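PDB 6JJJ: C-type lectin domain family 4 member F from Mus musculus, which acts as a galactose- and fucose-binding C-type lectin receptor of Kupffer cells and could take part in endocytosis. Local coordinates for residues F109-H120 and V129-A139. Numbering follows the deposited sequence.
With CA (calcium ion), chain H; CA (calcium ion), chain G.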
ATOM      1  N   PHE A 109      -1.940 -14.922  28.336  1.00130.40           N
ATOM      2  CA  PHE A 109      -1.548 -13.638  27.774  1.00133.52           C
ATOM      3  C   PHE A 109      -1.201 -12.627  28.858  1.00138.44           C
ATOM      4  O   PHE A 109      -0.580 -11.604  28.557  1.00142.23           O
ATOM      5  CB  PHE A 109      -2.672 -13.075  26.901  1.00131.83           C
ATOM      6  CG  PHE A 109      -3.064 -13.970  25.761  1.00126.79           C
ATOM      7  CD1 PHE A 109      -2.142 -14.820  25.170  1.00122.60           C
ATOM      8  CD2 PHE A 109      -4.357 -13.947  25.267  1.00125.15           C
ATOM      9  CE1 PHE A 109      -2.509 -15.643  24.121  1.00118.70           C
ATOM     10  CE2 PHE A 109      -4.730 -14.761  24.215  1.00121.29           C
ATOM     11  CZ  PHE A 109      -3.806 -15.610  23.640  1.00118.38           C
ATOM     12  N   TRP A 110      -1.600 -12.880  30.101  1.00145.17           N
ATOM     13  CA  TRP A 110      -1.241 -12.000  31.200  1.00138.80           C
ATOM     14  C   TRP A 110       0.143 -12.352  31.736  1.00127.70           C
ATOM     15  O   TRP A 110       0.639 -13.472  31.570  1.00121.52           O
ATOM     16  CB  TRP A 110      -2.251 -12.099  32.344  1.00133.74           C
ATOM     17  CG  TRP A 110      -3.661 -11.758  31.992  1.00123.19           C
ATOM     18  CD1 TRP A 110      -4.634 -12.616  31.573  1.00118.36           C
ATOM     19  CD2 TRP A 110      -4.269 -10.462  32.058  1.00114.18           C
ATOM     20  NE1 TRP A 110      -5.809 -11.935  31.366  1.00115.61           N
ATOM     21  CE2 TRP A 110      -5.611 -10.610  31.656  1.00113.16           C
ATOM     22  CE3 TRP A 110      -3.807  -9.191  32.416  1.00109.70           C
ATOM     23  CZ2 TRP A 110      -6.497  -9.535  31.598  1.00108.89           C
ATOM     24  CZ3 TRP A 110      -4.687  -8.125  32.356  1.00104.70           C
ATOM     25  CH2 TRP A 110      -6.015  -8.303  31.951  1.00104.71           C
ATOM     26  N   GLY A 111       0.765 -11.378  32.398  1.00118.66           N
ATOM     27  CA  GLY A 111       2.024 -11.615  33.078  1.00123.91           C
ATOM     28  C   GLY A 111       1.936 -12.768  34.056  1.00129.09           C
ATOM     29  O   GLY A 111       0.839 -13.269  34.329  1.00125.90           O
ATOM     30  N   LYS A 112       3.082 -13.203  34.589  1.00194.48           N
ATOM     31  CA  LYS A 112       3.088 -14.355  35.485  1.00205.91           C
ATOM     32  C   LYS A 112       2.165 -14.136  36.679  1.00213.94           C
ATOM     33  O   LYS A 112       1.532 -15.080  37.165  1.00215.08           O
ATOM     34  CB  LYS A 112       4.513 -14.643  35.956  1.00202.34           C
ATOM     35  CG  LYS A 112       5.442 -15.144  34.864  1.00196.72           C
ATOM     36  CD  LYS A 112       6.793 -15.554  35.435  1.00187.76           C
ATOM     37  CE  LYS A 112       7.709 -16.122  34.363  1.00180.92           C
ATOM     38  NZ  LYS A 112       9.009 -16.568  34.939  1.00175.55           N
ATOM     39  N   ASN A 113       2.085 -12.900  37.175  1.00134.32           N
ATOM     40  CA  ASN A 113       1.126 -12.513  38.214  1.00135.48           C
ATOM     41  C   ASN A 113       0.502 -11.194  37.755  1.00135.89           C
ATOM     42  O   ASN A 113       1.009 -10.113  38.066  1.00137.98           O
ATOM     43  CB  ASN A 113       1.784 -12.406  39.599  1.00133.42           C
ATOM     44  CG  ASN A 113       3.024 -11.535  39.602  1.00128.12           C
ATOM     45  OD1 ASN A 113       2.940 -10.312  39.728  1.00123.97           O
ATOM     46  ND2 ASN A 113       4.188 -12.164  39.486  1.00128.60           N
ATOM     47  N   GLN A 114      -0.601 -11.286  37.003  1.00113.17           N
ATOM     48  CA  GLN A 114      -1.235 -10.120  36.397  1.00110.57           C
ATOM     49  C   GLN A 114      -2.650 -10.525  35.996  1.00111.75           C
ATOM     50  O   GLN A 114      -2.843 -11.671  35.575  1.00115.35           O
ATOM     51  CB  GLN A 114      -0.445  -9.646  35.172  1.00108.19           C
ATOM     52  CG  GLN A 114      -0.508  -8.151  34.887  1.00109.31           C
ATOM     53  CD  GLN A 114      -0.053  -7.299  36.054  1.00113.06           C
ATOM     54  OE1 GLN A 114      -0.851  -6.936  36.917  1.00113.81           O
ATOM     55  NE2 GLN A 114       1.234  -6.974  36.089  1.00115.60           N
ATOM     56  N   PRO A 115      -3.642  -9.630  36.106  1.00128.33           N
ATOM     57  CA  PRO A 115      -3.564  -8.236  36.563  1.00125.66           C
ATOM     58  C   PRO A 115      -3.353  -8.087  38.068  1.00121.84           C
ATOM     59  O   PRO A 115      -3.781  -8.938  38.847  1.00121.29           O
ATOM     60  CB  PRO A 115      -4.927  -7.654  36.157  1.00127.58           C
ATOM     61  CG  PRO A 115      -5.851  -8.838  36.170  1.00127.83           C
ATOM     62  CD  PRO A 115      -5.018 -10.015  35.725  1.00128.30           C
ATOM     63  N   ASP A 116      -2.701  -6.992  38.465  1.00121.63           N
ATOM     64  CA  ASP A 116      -2.469  -6.697  39.870  1.00122.77           C
ATOM     65  C   ASP A 116      -3.263  -5.500  40.371  1.00123.16           C
ATOM     66  O   ASP A 116      -3.478  -5.386  41.580  1.00124.96           O
ATOM     67  CB  ASP A 116      -0.974  -6.440  40.119  1.00121.90           C
ATOM     68  CG  ASP A 116      -0.423  -5.326  39.252  1.00119.11           C
ATOM     69  OD1 ASP A 116      -1.185  -4.799  38.414  1.00117.68           O
ATOM     70  OD2 ASP A 116       0.772  -4.988  39.398  1.00116.93           O
ATOM     71  N   ASN A 117      -3.696  -4.611  39.479  1.00125.61           N
ATOM     72  CA  ASN A 117      -4.465  -3.430  39.866  1.00120.33           C
ATOM     73  C   ASN A 117      -3.661  -2.559  40.829  1.00116.25           C
ATOM     74  O   ASN A 117      -4.175  -2.078  41.843  1.00113.27           O
ATOM     75  CB  ASN A 117      -5.811  -3.817  40.481  1.00116.40           C
ATOM     76  CG  ASN A 117      -6.826  -2.699  40.395  1.00107.71           C
ATOM     77  OD1 ASN A 117      -6.850  -1.944  39.421  1.00101.47           O
ATOM     78  ND2 ASN A 117      -7.670  -2.582  41.416  1.00107.58           N
ATOM     79  N   TRP A 118      -2.383  -2.367  40.512  1.00132.49           N
ATOM     80  CA  TRP A 118      -1.475  -1.662  41.406  1.00129.76           C
ATOM     81  C   TRP A 118      -1.977  -0.245  41.662  1.00130.56           C
ATOM     82  O   TRP A 118      -2.607   0.381  40.806  1.00130.57           O
ATOM     83  CB  TRP A 118      -0.075  -1.632  40.795  1.00126.78           C
ATOM     84  CG  TRP A 118       1.009  -1.299  41.759  1.00125.07           C
ATOM     85  CD1 TRP A 118       1.441  -2.065  42.804  1.00124.14           C
ATOM     86  CD2 TRP A 118       1.818  -0.117  41.766  1.00124.22           C
ATOM     87  NE1 TRP A 118       2.465  -1.429  43.463  1.00125.25           N
ATOM     88  CE2 TRP A 118       2.715  -0.231  42.846  1.00127.21           C
ATOM     89  CE3 TRP A 118       1.868   1.027  40.965  1.00124.48           C
ATOM     90  CZ2 TRP A 118       3.650   0.756  43.148  1.00130.91           C
ATOM     91  CZ3 TRP A 118       2.799   2.007  41.266  1.00125.42           C
ATOM     92  CH2 TRP A 118       3.677   1.864  42.347  1.00129.29           C
ATOM     93  N   ARG A 119      -1.701   0.256  42.863  1.00141.95           N
ATOM     94  CA  ARG A 119      -2.104   1.605  43.248  1.00141.86           C
ATOM     95  C   ARG A 119      -0.964   2.561  42.913  1.00120.54           C
ATOM     96  O   ARG A 119       0.113   2.487  43.512  1.00103.32           O
ATOM     97  CB  ARG A 119      -2.450   1.666  44.735  1.00167.19           C
ATOM     98  CG  ARG A 119      -3.218   2.917  45.150  1.00191.37           C
ATOM     99  CD  ARG A 119      -2.310   4.059  45.597  1.00212.37           C
ATOM    100  NE  ARG A 119      -3.093   5.225  46.008  1.00226.97           N
ATOM    101  CZ  ARG A 119      -2.580   6.416  46.298  1.00235.95           C
ATOM    102  NH1 ARG A 119      -1.270   6.614  46.226  1.00238.70           N
ATOM    103  NH2 ARG A 119      -3.377   7.413  46.657  1.00239.13           N
ATOM    104  N   HIS A 120      -1.206   3.468  41.971  1.00128.08           N
ATOM    105  CA  HIS A 120      -0.168   4.399  41.561  1.00127.34           C
ATOM    106  C   HIS A 120      -0.118   5.594  42.508  1.00136.69           C
ATOM    107  O   HIS A 120      -1.044   5.856  43.278  1.00139.62           O
ATOM    108  CB  HIS A 120      -0.402   4.875  40.126  1.00111.85           C
ATOM    109  CG  HIS A 120       0.071   3.907  39.086  1.00106.93           C
ATOM    110  ND1 HIS A 120       1.149   4.166  38.266  1.00 94.45           N
ATOM    111  CD2 HIS A 120      -0.372   2.673  38.747  1.00 93.99           C
ATOM    112  CE1 HIS A 120       1.341   3.139  37.457  1.00 97.62           C
ATOM    113  NE2 HIS A 120       0.431   2.220  37.729  1.00 92.53           N
ATOM    114  N   VAL A 129      -5.176  -1.773  29.820  1.00 86.96           N
ATOM    115  CA  VAL A 129      -4.234  -2.832  29.484  1.00 84.48           C
ATOM    116  C   VAL A 129      -3.376  -2.408  28.302  1.00 85.02           C
ATOM    117  O   VAL A 129      -3.888  -1.885  27.308  1.00 81.83           O
ATOM    118  CB  VAL A 129      -4.969  -4.151  29.163  1.00 85.55           C
ATOM    119  CG1 VAL A 129      -3.977  -5.241  28.798  1.00 83.77           C
ATOM    120  CG2 VAL A 129      -5.845  -4.570  30.333  1.00 88.79           C
ATOM    121  N   HIS A 130      -2.070  -2.649  28.408  1.00 86.43           N
ATOM    122  CA  HIS A 130      -1.149  -2.508  27.286  1.00104.38           C
ATOM    123  C   HIS A 130      -0.389  -3.821  27.118  1.00 86.31           C
ATOM    124  O   HIS A 130      -0.520  -4.746  27.927  1.00 75.70           O
ATOM    125  CB  HIS A 130      -0.193  -1.323  27.485  1.00116.79           C
ATOM    126  CG  HIS A 130       0.645  -1.407  28.723  1.00131.05           C
ATOM    127  ND1 HIS A 130       1.188  -0.292  29.324  1.00130.11           N
ATOM    128  CD2 HIS A 130       1.043  -2.465  29.469  1.00132.25           C
ATOM    129  CE1 HIS A 130       1.878  -0.659  30.389  1.00134.06           C
ATOM    130  NE2 HIS A 130       1.807  -1.972  30.499  1.00136.09           N
ATOM    131  N   VAL A 131       0.423  -3.901  26.064  1.00 92.21           N
ATOM    132  CA  VAL A 131       1.128  -5.134  25.726  1.00101.29           C
ATOM    133  C   VAL A 131       2.575  -4.818  25.375  1.00112.95           C
ATOM    134  O   VAL A 131       2.838  -3.947  24.539  1.00115.99           O
ATOM    135  CB  VAL A 131       0.454  -5.865  24.546  1.00 98.75           C
ATOM    136  CG1 VAL A 131       1.102  -7.221  24.305  1.00 98.98           C
ATOM    137  CG2 VAL A 131      -1.040  -6.005  24.789  1.00 99.65           C
ATOM    138  N   ARG A 132       3.509  -5.545  25.994  1.00148.40           N
ATOM    139  CA  ARG A 132       4.901  -5.594  25.556  1.00159.08           C
ATOM    140  C   ARG A 132       5.265  -6.982  25.048  1.00168.23           C
ATOM    141  O   ARG A 132       5.705  -7.137  23.904  1.00166.52           O
ATOM    142  CB  ARG A 132       5.827  -5.178  26.708  1.00160.31           C
ATOM    143  N   GLN A 133       5.089  -8.006  25.884  1.00115.96           N
ATOM    144  CA  GLN A 133       5.050  -9.394  25.446  1.00127.37           C
ATOM    145  C   GLN A 133       3.894 -10.165  26.063  1.00112.79           C
ATOM    146  O   GLN A 133       3.570 -11.252  25.574  1.00111.92           O
ATOM    147  CB  GLN A 133       6.358 -10.125  25.779  1.00154.74           C
ATOM    148  CG  GLN A 133       7.412 -10.011  24.703  1.00176.05           C
ATOM    149  CD  GLN A 133       8.397 -11.166  24.744  1.00193.02           C
ATOM    150  OE1 GLN A 133       8.308 -12.044  25.605  1.00201.44           O
ATOM    151  NE2 GLN A 133       9.293 -11.212  23.765  1.00195.81           N
ATOM    152  N   GLN A 134       3.270  -9.640  27.112  1.00155.34           N
ATOM    153  CA  GLN A 134       2.067 -10.206  27.697  1.00143.10           C
ATOM    154  C   GLN A 134       1.336  -9.039  28.346  1.00136.18           C
ATOM    155  O   GLN A 134       1.938  -8.011  28.667  1.00136.62           O
ATOM    156  CB  GLN A 134       2.403 -11.319  28.697  1.00140.80           C
ATOM    157  CG  GLN A 134       3.035 -12.568  28.045  1.00136.65           C
ATOM    158  CD  GLN A 134       2.874 -13.816  28.894  1.00133.13           C
ATOM    159  OE1 GLN A 134       2.922 -13.751  30.120  1.00136.75           O
ATOM    160  NE2 GLN A 134       2.773 -14.970  28.241  1.00121.62           N
ATOM    161  N   TRP A 135       0.031  -9.196  28.529  1.00116.48           N
ATOM    162  CA  TRP A 135      -0.781  -8.077  28.980  1.00109.85           C
ATOM    163  C   TRP A 135      -0.345  -7.599  30.363  1.00110.87           C
ATOM    164  O   TRP A 135       0.241  -8.342  31.152  1.00120.84           O
ATOM    165  CB  TRP A 135      -2.254  -8.464  29.029  1.00106.17           C
ATOM    166  CG  TRP A 135      -2.803  -8.892  27.725  1.00103.65           C
ATOM    167  CD1 TRP A 135      -2.182  -8.832  26.514  1.00103.23           C
ATOM    168  CD2 TRP A 135      -4.097  -9.448  27.487  1.00101.50           C
ATOM    169  NE1 TRP A 135      -3.009  -9.321  25.535  1.00 99.23           N
ATOM    170  CE2 TRP A 135      -4.192  -9.705  26.107  1.00101.77           C
ATOM    171  CE3 TRP A 135      -5.185  -9.756  28.309  1.00103.04           C
ATOM    172  CZ2 TRP A 135      -5.333 -10.253  25.528  1.00 96.90           C
ATOM    173  CZ3 TRP A 135      -6.316 -10.301  27.734  1.00102.02           C
ATOM    174  CH2 TRP A 135      -6.382 -10.544  26.356  1.00 98.12           C
ATOM    175  N   ASN A 136      -0.636  -6.331  30.645  1.00106.47           N
ATOM    176  CA  ASN A 136      -0.463  -5.778  31.983  1.00103.64           C
ATOM    177  C   ASN A 136      -1.479  -4.661  32.160  1.00104.86           C
ATOM    178  O   ASN A 136      -1.555  -3.758  31.322  1.00105.20           O
ATOM    179  CB  ASN A 136       0.955  -5.239  32.203  1.00100.33           C
ATOM    180  CG  ASN A 136       1.076  -4.437  33.488  1.00 96.91           C
ATOM    181  OD1 ASN A 136       0.502  -4.799  34.517  1.00105.04           O
ATOM    182  ND2 ASN A 136       1.820  -3.336  33.432  1.00 89.54           N
ATOM    183  N   ASP A 137      -2.277  -4.733  33.224  1.00110.44           N
ATOM    184  CA  ASP A 137      -3.184  -3.633  33.528  1.00106.14           C
ATOM    185  C   ASP A 137      -2.374  -2.445  34.041  1.00108.73           C
ATOM    186  O   ASP A 137      -1.358  -2.608  34.722  1.00111.11           O
ATOM    187  CB  ASP A 137      -4.252  -4.062  34.536  1.00101.30           C
ATOM    188  CG  ASP A 137      -3.704  -4.326  35.919  1.00100.82           C
ATOM    189  OD1 ASP A 137      -2.501  -4.621  36.061  1.00 99.25           O
ATOM    190  OD2 ASP A 137      -4.507  -4.241  36.872  1.00 95.44           O
ATOM    191  N   MET A 138      -2.814  -1.240  33.686  1.00 94.20           N
ATOM    192  CA  MET A 138      -2.000  -0.047  33.865  1.00 94.76           C
ATOM    193  C   MET A 138      -2.900   1.137  34.179  1.00100.30           C
ATOM    194  O   MET A 138      -4.102   1.120  33.906  1.00105.21           O
ATOM    195  CB  MET A 138      -1.159   0.221  32.605  1.00 92.25           C
ATOM    196  CG  MET A 138      -0.274   1.441  32.671  1.00 91.72           C
ATOM    197  SD  MET A 138       0.932   1.303  34.010  1.00 95.54           S
ATOM    198  CE  MET A 138       1.587   2.967  34.051  1.00 98.29           C
ATOM    199  N   ALA A 139      -2.297   2.170  34.763  1.00116.29           N
ATOM    200  CA  ALA A 139      -3.015   3.411  35.014  1.00115.26           C
ATOM    201  C   ALA A 139      -3.401   4.052  33.688  1.00116.14           C
ATOM    202  O   ALA A 139      -2.553   4.270  32.819  1.00119.44           O
ATOM    203  CB  ALA A 139      -2.153   4.367  35.836  1.00114.22           C
TER
HETATM  204 CA    CA H 602       0.065  -3.653  36.637  1.00101.46          CA
HETATM  205 CA    CA G 601      -8.703  -2.570  37.372  1.00110.80          CA
HETATM  206  O   HOH W   1       2.261  -3.611  37.266  1.00122.79           O
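Trp135 meets both Trp110 and Phe109 where the long loop of the C-type lectin domain, carrying the QPD sequence Gln114-Pro115-Asp116, packs on the WND sequence Trp135-Asn136-Asp137, whose Asn and Asp bind calcium. The edge of the Trp135 six-membered ring is turned toward the face of Trp110, planes at 79°, with CE3 of Trp135 3.5 Å from CE2 of Trp110. Pro115 CD lies over the opposite face of the Trp110 ring, which is thereby held between the strand and its own loop. One face of the Trp135 indole takes CB of Phe109, 3.9 Å from the centroid of its five-membered ring, while the phenyl ring lies obliquely beside it. Leu84 of strand 80-85 and Gln68 of helix 65-75 also touch Trp135, tying the cluster to the body of the domain. Backbone bonding between loop and strand is confined to a single bridge: Trp135 N donates to Phe109 O, and Gly111 N reaches Trp135 O weakly.

Farther along, the peptide before Pro115 is cis, as in the long loop of C-type lectins. Asp116 OD1, Asn136 OD1 and both O and OD1 of Asp137 bind one calcium, completed by Glu126 and a water; this ion probably receives the sugar, QPD being the galactose-type sequence. With CG set between its backbone N and carbonyl carbon (chi1 69°), Asp137 turns its carboxylate to this metal and to the loop backbone. Asn117 OD1 belongs to the second calcium site, with Asp86, Glu90, Glu126 and Asp127. The backbone N of Asn117 donates to the syn lone pair of Asp137 OD2 at 2.8 Å, in a bent bond of 130°.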